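Local coordinates for 3-oxoacyl-[acyl-carrier-protein] synthase (Arabidopsis thaliana, PDB 2IX4) that catalyses the condensation steps of mitochondrial fatty acid synthesis, lengthening an acyl chain by two carbons taken from malonyl-ACP, at residues A[153-158]-A[174-179]; A[116-121]-A[160-165]. One frame throughout, in Å; residues are numbered along the deposited sequence.

Contacts 1 and 2 are both buried, their centres about 12 Å apart, and both draw on helix 157-166: contact 1 touches through the loop leading into it, contact 2 through the body of the helix. In contact 2 this helix packs on strand 116-122 of the central sheet through valine, isoleucine and a serine, away from the annotated sites. Contact 1 pairs loop with loop next to the second subunit, and Leu154 and Cys179 of its segments each reach a bound hexanoyl group. The two meet where Ala174 CB lies 4.0 Å from Ile120 O. Across both pairs of segments the touch is apolar; covalent chemistry enters only at Cys179 of contact 1.

Contact 1: residues A[153-158]-A[174-179]; sequences ILVNMA and AAVTAC. With 6NA (hexanoic acid), chain C; 6NA (hexanoic acid), chain E.
Val155 and Val176 meet methyl to methyl, Val155 CG2 lying 3.8 Å from Val176 CG2, with the two side chains crossing at a slant. A torsion decides which branch of Val176 touches: CG1 is anti to the backbone N (chi1 -179°), which places CG2 beside that N and facing Val155. Val155 also packs on Val176 of the second subunit. Next to this pair, the methyl of Ala174 rests against the backbone of Asn156, Ala174 CB being 4.1 Å from Asn156 CA. Asn156 offers this methyl just its base; its chi1 of 66° carries the amide away from 174-179, and ND2 donates to the carbonyl oxygen of Phe419 of the second subunit. The loop bends here through a type I turn from Leu154 to Met157, closed by Met157 N on Leu154 O at 3.1 Å. Leu154 points its forked end at a hexanoyl group, with CD1 and CD2 each 3.8 Å from CG of the chain E ligand, which is also hydrogen-bonded to Phe419 N of the second subunit. At the far end of 174-179, Cys179 SG is bonded covalently to the carbonyl carbon of the chain C hexanoyl group. The thioester oxygen takes a weak hydrogen bond from Cys179 N, bent to 133° at the hydrogen, while Phe419 N gives it a second one. Two backbone N-H groups on the carbonyl oxygen form the oxyanion hole of ketosynthases, consistent with Cys179 being the nucleophile. The chemistry is thus that of an acyl-enzyme intermediate: the two N-H groups would probably polarise the thioester carbonyl, while the apolar contacts pack the two loops together at the subunit interface, in the segment that leads to Cys179.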
ATOM      1  N   ILE A 153      -3.162  12.859  -2.875  1.00 26.13           N
ATOM      2  CA  ILE A 153      -3.053  11.770  -3.855  1.00 25.92           C
ATOM      3  C   ILE A 153      -2.399  10.494  -3.306  1.00 25.77           C
ATOM      4  O   ILE A 153      -2.415   9.454  -3.965  1.00 25.82           O
ATOM      5  CB  ILE A 153      -2.350  12.215  -5.176  1.00 25.88           C
ATOM      6  CG1 ILE A 153      -0.876  12.567  -4.935  1.00 25.95           C
ATOM      7  CG2 ILE A 153      -3.116  13.365  -5.829  1.00 25.80           C
ATOM      8  CD1 ILE A 153       0.003  12.478  -6.173  1.00 25.58           C
ATOM      9  N   LEU A 154      -1.840  10.574  -2.100  1.00 25.42           N
ATOM     10  CA  LEU A 154      -1.152   9.430  -1.488  1.00 25.19           C
ATOM     11  C   LEU A 154      -2.123   8.396  -0.908  1.00 25.11           C
ATOM     12  O   LEU A 154      -2.969   8.720  -0.069  1.00 25.16           O
ATOM     13  CB  LEU A 154      -0.157   9.902  -0.424  1.00 25.00           C
ATOM     14  CG  LEU A 154       1.026  10.757  -0.893  1.00 25.03           C
ATOM     15  CD1 LEU A 154       1.703  11.422   0.290  1.00 23.98           C
ATOM     16  CD2 LEU A 154       2.027   9.941  -1.712  1.00 24.79           C
ATOM     17  N   VAL A 155      -1.971   7.146  -1.347  1.00 25.02           N
ATOM     18  CA  VAL A 155      -2.934   6.073  -1.052  1.00 24.99           C
ATOM     19  C   VAL A 155      -2.983   5.622   0.416  1.00 24.95           C
ATOM     20  O   VAL A 155      -3.853   4.830   0.791  1.00 25.01           O
ATOM     21  CB  VAL A 155      -2.745   4.829  -1.983  1.00 25.09           C
ATOM     22  CG1 VAL A 155      -3.064   5.180  -3.428  1.00 25.61           C
ATOM     23  CG2 VAL A 155      -1.341   4.271  -1.879  1.00 25.20           C
ATOM     24  N   ASN A 156      -2.058   6.124   1.235  1.00 24.60           N
ATOM     25  CA  ASN A 156      -2.032   5.802   2.660  1.00 24.36           C
ATOM     26  C   ASN A 156      -2.767   6.828   3.523  1.00 24.35           C
ATOM     27  O   ASN A 156      -2.933   6.625   4.728  1.00 24.46           O
ATOM     28  CB  ASN A 156      -0.591   5.670   3.158  1.00 24.32           C
ATOM     29  CG  ASN A 156       0.178   6.980   3.097  1.00 24.02           C
ATOM     30  OD1 ASN A 156       0.367   7.552   2.026  1.00 24.03           O
ATOM     31  ND2 ASN A 156       0.642   7.451   4.253  1.00 23.40           N
ATOM     32  N   MET A 157      -3.208   7.919   2.900  1.00 24.11           N
ATOM     33  CA  MET A 157      -3.685   9.084   3.645  1.00 24.26           C
ATOM     34  C   MET A 157      -5.019   8.914   4.374  1.00 24.05           C
ATOM     35  O   MET A 157      -5.320   9.683   5.292  1.00 24.20           O
ATOM     36  CB  MET A 157      -3.667  10.343   2.772  1.00 24.41           C
ATOM     37  CG  MET A 157      -2.256  10.872   2.498  1.00 24.94           C
ATOM     38  SD  MET A 157      -1.255  11.208   3.972  1.00 26.61           S
ATOM     39  CE  MET A 157      -2.130  12.608   4.668  1.00 26.03           C
ATOM     40  N   ALA A 158      -5.816   7.926   3.971  1.00 23.79           N
ATOM     41  CA  ALA A 158      -7.062   7.627   4.681  1.00 23.72           C
ATOM     42  C   ALA A 158      -6.779   7.219   6.132  1.00 23.58           C
ATOM     43  O   ALA A 158      -7.447   7.692   7.054  1.00 23.40           O
ATOM     44  CB  ALA A 158      -7.867   6.555   3.953  1.00 23.90           C
ATOM     45  N   ALA A 174      -1.154   0.910   5.868  1.00 21.62           N
ATOM     46  CA  ALA A 174      -2.014   0.652   4.730  1.00 21.78           C
ATOM     47  C   ALA A 174      -1.383  -0.447   3.908  1.00 22.21           C
ATOM     48  O   ALA A 174      -0.188  -0.401   3.614  1.00 21.89           O
ATOM     49  CB  ALA A 174      -2.209   1.908   3.891  1.00 21.82           C
ATOM     50  N   ALA A 175      -2.181  -1.455   3.577  1.00 22.80           N
ATOM     51  CA  ALA A 175      -1.784  -2.448   2.594  1.00 23.42           C
ATOM     52  C   ALA A 175      -2.434  -2.038   1.285  1.00 23.68           C
ATOM     53  O   ALA A 175      -3.611  -1.686   1.262  1.00 24.12           O
ATOM     54  CB  ALA A 175      -2.240  -3.828   3.012  1.00 23.43           C
ATOM     55  N   VAL A 176      -1.663  -2.044   0.205  1.00 24.04           N
ATOM     56  CA  VAL A 176      -2.208  -1.702  -1.105  1.00 24.24           C
ATOM     57  C   VAL A 176      -1.860  -2.808  -2.084  1.00 24.24           C
ATOM     58  O   VAL A 176      -0.694  -3.019  -2.413  1.00 24.66           O
ATOM     59  CB  VAL A 176      -1.728  -0.321  -1.614  1.00 24.44           C
ATOM     60  CG1 VAL A 176      -2.343  -0.015  -2.968  1.00 24.68           C
ATOM     61  CG2 VAL A 176      -2.105   0.773  -0.619  1.00 24.65           C
ATOM     62  N   THR A 177      -2.893  -3.520  -2.522  1.00 24.15           N
ATOM     63  CA  THR A 177      -2.743  -4.742  -3.302  1.00 24.02           C
ATOM     64  C   THR A 177      -3.814  -4.792  -4.390  1.00 23.97           C
ATOM     65  O   THR A 177      -4.448  -5.830  -4.604  1.00 24.01           O
ATOM     66  CB  THR A 177      -2.860  -5.993  -2.402  1.00 23.77           C
ATOM     67  OG1 THR A 177      -4.004  -5.857  -1.551  1.00 24.02           O
ATOM     68  CG2 THR A 177      -1.621  -6.165  -1.530  1.00 23.79           C
ATOM     69  N   ALA A 178      -4.006  -3.661  -5.069  1.00 23.86           N
ATOM     70  CA  ALA A 178      -5.028  -3.509  -6.111  1.00 23.77           C
ATOM     71  C   ALA A 178      -6.431  -3.829  -5.592  1.00 23.87           C
ATOM     72  O   ALA A 178      -6.879  -3.237  -4.607  1.00 23.71           O
ATOM     73  CB  ALA A 178      -4.675  -4.343  -7.360  1.00 23.57           C
ATOM     74  N   CYS A 179      -7.120  -4.772  -6.229  1.00 24.01           N
ATOM     75  CA  CYS A 179      -8.496  -5.086  -5.842  1.00 24.33           C
ATOM     76  C   CYS A 179      -8.614  -5.995  -4.608  1.00 23.92           C
ATOM     77  O   CYS A 179      -9.722  -6.319  -4.177  1.00 23.92           O
ATOM     78  CB  CYS A 179      -9.284  -5.627  -7.035  1.00 24.53           C
ATOM     79  SG  CYS A 179      -9.381  -4.425  -8.404  1.00 26.72           S
TER
HETATM   80  CA  6NA C1462      -7.860  -3.721 -10.614  1.00 26.72           C
HETATM   81  C   6NA C1462      -8.054  -4.657  -9.445  1.00 26.52           C
HETATM   82  O   6NA C1462      -7.262  -5.561  -9.236  1.00 25.73           O
HETATM   83  CB  6NA C1462      -6.849  -2.646 -10.233  1.00 26.98           C
HETATM   84  CG  6NA C1462      -7.521  -1.494  -9.489  1.00 27.55           C
HETATM   85  CD  6NA C1462      -6.722  -1.100  -8.259  1.00 27.91           C
HETATM   86  C6  6NA C1462      -7.637  -0.698  -7.126  1.00 27.95           C
HETATM   87  CA  6NA E1462       6.697  12.166   1.373  1.00 25.97           C
HETATM   88  C   6NA E1462       7.077  11.096   2.373  1.00 26.55           C
HETATM   89  O   6NA E1462       6.432  10.919   3.395  1.00 25.90           O
HETATM   90  CB  6NA E1462       5.450  11.809   0.559  1.00 25.57           C
HETATM   91  CG  6NA E1462       5.312  10.328   0.206  1.00 25.33           C
HETATM   92  CD  6NA E1462       5.994   9.965  -1.105  1.00 24.92           C
HETATM   93  C6  6NA E1462       6.079   8.462  -1.257  1.00 25.16           C

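Contact 2: residues A[116-121]-A[160-165]; sequences TGVSIG and GHVSMK
Val118, the first residue of strand 116-121 to touch helix 160-165, sends both of its methyls to the helix. A chi1 of -172° sets CG2 beside the backbone N and CG1 beside the carbonyl carbon, so that the branches fork over neighbouring helix residues: Val118 CG1 lies 3.9 Å from Val162 CG1, and Val118 CG2 sits 3.9 Å from Ser163 CB. Ser163 thus meets the strand with its carbon, while its hydroxyl is turned back to the helix backbone, where the carbonyls of Ser159 and Gly160 are both within its reach. Two residues on, past Ser119, whose hydroxyl is hydrogen-bonded to His173 and Ser185, Ile120 again faces the helix. It touches with the end of its long branch alone, Ile120 CD1 against Val162 CG2 at 3.8 Å, the side chains crossing at about a right angle. Val162 therefore serves both strand residues, CG1 toward Val118 and CG2 toward Ile120. The strand and helix segments run nearly antiparallel, at 155°, with axes 8.2 Å apart. Within the thiolase-like fold, strand 116-122 lies between parallel strands 172-173 and 200-207. Helix 157-166 covers one of its faces, Ile120 N also bonding to Ser159 OG. Helix 87-102 packs alongside, on Ile120 and Val162, and the second subunit meets Ser163 through its Gly420.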
ATOM      1  N   THR A 116      -4.656   1.823  19.933  1.00 19.01           N
ATOM      2  CA  THR A 116      -5.548   1.770  18.773  1.00 18.75           C
ATOM      3  C   THR A 116      -4.832   2.242  17.512  1.00 18.90           C
ATOM      4  O   THR A 116      -4.311   3.354  17.465  1.00 18.92           O
ATOM      5  CB  THR A 116      -6.806   2.639  18.991  1.00 18.71           C
ATOM      6  OG1 THR A 116      -7.418   2.290  20.239  1.00 18.20           O
ATOM      7  CG2 THR A 116      -7.815   2.441  17.850  1.00 17.95           C
ATOM      8  N   GLY A 117      -4.816   1.396  16.488  1.00 19.24           N
ATOM      9  CA  GLY A 117      -4.215   1.754  15.208  1.00 19.38           C
ATOM     10  C   GLY A 117      -5.215   1.830  14.066  1.00 19.70           C
ATOM     11  O   GLY A 117      -6.419   1.609  14.250  1.00 19.84           O
ATOM     12  N   VAL A 118      -4.710   2.146  12.878  1.00 19.79           N
ATOM     13  CA  VAL A 118      -5.542   2.290  11.684  1.00 19.70           C
ATOM     14  C   VAL A 118      -4.840   1.640  10.495  1.00 20.08           C
ATOM     15  O   VAL A 118      -3.643   1.852  10.286  1.00 20.24           O
ATOM     16  CB  VAL A 118      -5.837   3.780  11.366  1.00 19.57           C
ATOM     17  CG1 VAL A 118      -6.864   3.905  10.245  1.00 19.22           C
ATOM     18  CG2 VAL A 118      -6.336   4.521  12.609  1.00 19.30           C
ATOM     19  N   SER A 119      -5.590   0.842   9.736  1.00 20.63           N
ATOM     20  CA  SER A 119      -5.099   0.224   8.501  1.00 21.02           C
ATOM     21  C   SER A 119      -6.182   0.261   7.418  1.00 21.48           C
ATOM     22  O   SER A 119      -6.911  -0.713   7.212  1.00 21.56           O
ATOM     23  CB  SER A 119      -4.628  -1.210   8.749  1.00 20.94           C
ATOM     24  OG  SER A 119      -3.998  -1.746   7.590  1.00 21.32           O
ATOM     25  N   ILE A 120      -6.286   1.401   6.741  1.00 21.96           N
ATOM     26  CA  ILE A 120      -7.271   1.591   5.678  1.00 22.52           C
ATOM     27  C   ILE A 120      -6.533   1.978   4.405  1.00 23.14           C
ATOM     28  O   ILE A 120      -5.982   3.075   4.305  1.00 23.61           O
ATOM     29  CB  ILE A 120      -8.317   2.681   6.042  1.00 22.24           C
ATOM     30  CG1 ILE A 120      -9.037   2.331   7.349  1.00 21.95           C
ATOM     31  CG2 ILE A 120      -9.331   2.874   4.898  1.00 22.32           C
ATOM     32  CD1 ILE A 120      -9.828   3.484   7.953  1.00 20.68           C
ATOM     33  N   GLY A 121      -6.509   1.068   3.439  1.00 23.92           N
ATOM     34  CA  GLY A 121      -5.806   1.310   2.189  1.00 24.48           C
ATOM     35  C   GLY A 121      -6.714   1.769   1.066  1.00 25.10           C
ATOM     36  O   GLY A 121      -7.919   1.528   1.082  1.00 24.91           O
ATOM     37  N   GLY A 160      -4.071   8.094   7.775  1.00 22.45           N
ATOM     38  CA  GLY A 160      -3.565   9.316   8.390  1.00 21.96           C
ATOM     39  C   GLY A 160      -4.672  10.203   8.928  1.00 21.82           C
ATOM     40  O   GLY A 160      -4.606  10.662  10.071  1.00 21.57           O
ATOM     41  N   HIS A 161      -5.697  10.431   8.108  1.00 21.63           N
ATOM     42  CA  HIS A 161      -6.818  11.297   8.490  1.00 21.81           C
ATOM     43  C   HIS A 161      -7.698  10.694   9.582  1.00 21.76           C
ATOM     44  O   HIS A 161      -8.199  11.417  10.443  1.00 21.85           O
ATOM     45  CB  HIS A 161      -7.656  11.658   7.266  1.00 21.90           C
ATOM     46  CG  HIS A 161      -7.004  12.663   6.370  1.00 22.07           C
ATOM     47  ND1 HIS A 161      -7.328  14.001   6.397  1.00 22.39           N
ATOM     48  CD2 HIS A 161      -6.039  12.527   5.431  1.00 21.22           C
ATOM     49  CE1 HIS A 161      -6.597  14.645   5.505  1.00 22.47           C
ATOM     50  NE2 HIS A 161      -5.805  13.774   4.906  1.00 21.69           N
ATOM     51  N   VAL A 162      -7.887   9.377   9.540  1.00 21.83           N
ATOM     52  CA  VAL A 162      -8.644   8.668  10.576  1.00 22.13           C
ATOM     53  C   VAL A 162      -7.911   8.726  11.924  1.00 22.33           C
ATOM     54  O   VAL A 162      -8.499   9.115  12.934  1.00 22.17           O
ATOM     55  CB  VAL A 162      -8.983   7.202  10.159  1.00 22.07           C
ATOM     56  CG1 VAL A 162      -9.617   6.424  11.315  1.00 22.04           C
ATOM     57  CG2 VAL A 162      -9.918   7.196   8.952  1.00 22.18           C
ATOM     58  N   SER A 163      -6.625   8.371  11.926  1.00 22.57           N
ATOM     59  CA  SER A 163      -5.811   8.409  13.145  1.00 23.02           C
ATOM     60  C   SER A 163      -5.776   9.800  13.772  1.00 23.06           C
ATOM     61  O   SER A 163      -5.906   9.935  14.986  1.00 23.08           O
ATOM     62  CB  SER A 163      -4.389   7.920  12.868  1.00 23.11           C
ATOM     63  OG  SER A 163      -3.757   8.733  11.900  1.00 24.77           O
ATOM     64  N   MET A 164      -5.607  10.822  12.932  1.00 23.20           N
ATOM     65  CA  MET A 164      -5.618  12.223  13.372  1.00 23.42           C
ATOM     66  C   MET A 164      -6.933  12.634  14.026  1.00 22.93           C
ATOM     67  O   MET A 164      -6.932  13.310  15.058  1.00 22.91           O
ATOM     68  CB  MET A 164      -5.349  13.160  12.193  1.00 23.86           C
ATOM     69  CG  MET A 164      -3.886  13.363  11.842  1.00 25.77           C
ATOM     70  SD  MET A 164      -3.690  14.417  10.381  1.00 30.40           S
ATOM     71  CE  MET A 164      -4.397  15.957  10.960  1.00 27.88           C
ATOM     72  N   LYS A 165      -8.050  12.236  13.418  1.00 22.40           N
ATOM     73  CA  LYS A 165      -9.370  12.642  13.895  1.00 22.06           C
ATOM     74  C   LYS A 165      -9.650  12.137  15.314  1.00 21.74           C
ATOM     75  O   LYS A 165     -10.232  12.853  16.130  1.00 21.54           O
ATOM     76  CB  LYS A 165     -10.470  12.179  12.928  1.00 22.03           C
ATOM     77  CG  LYS A 165     -11.877  12.668  13.292  1.00 22.09           C
ATOM     78  CD  LYS A 165     -12.896  12.297  12.220  1.00 22.38           C
ATOM     79  CE  LYS A 165     -14.331  12.558  12.680  1.00 23.45           C
ATOM     80  NZ  LYS A 165     -14.599  14.006  12.945  1.00 24.75           N
TER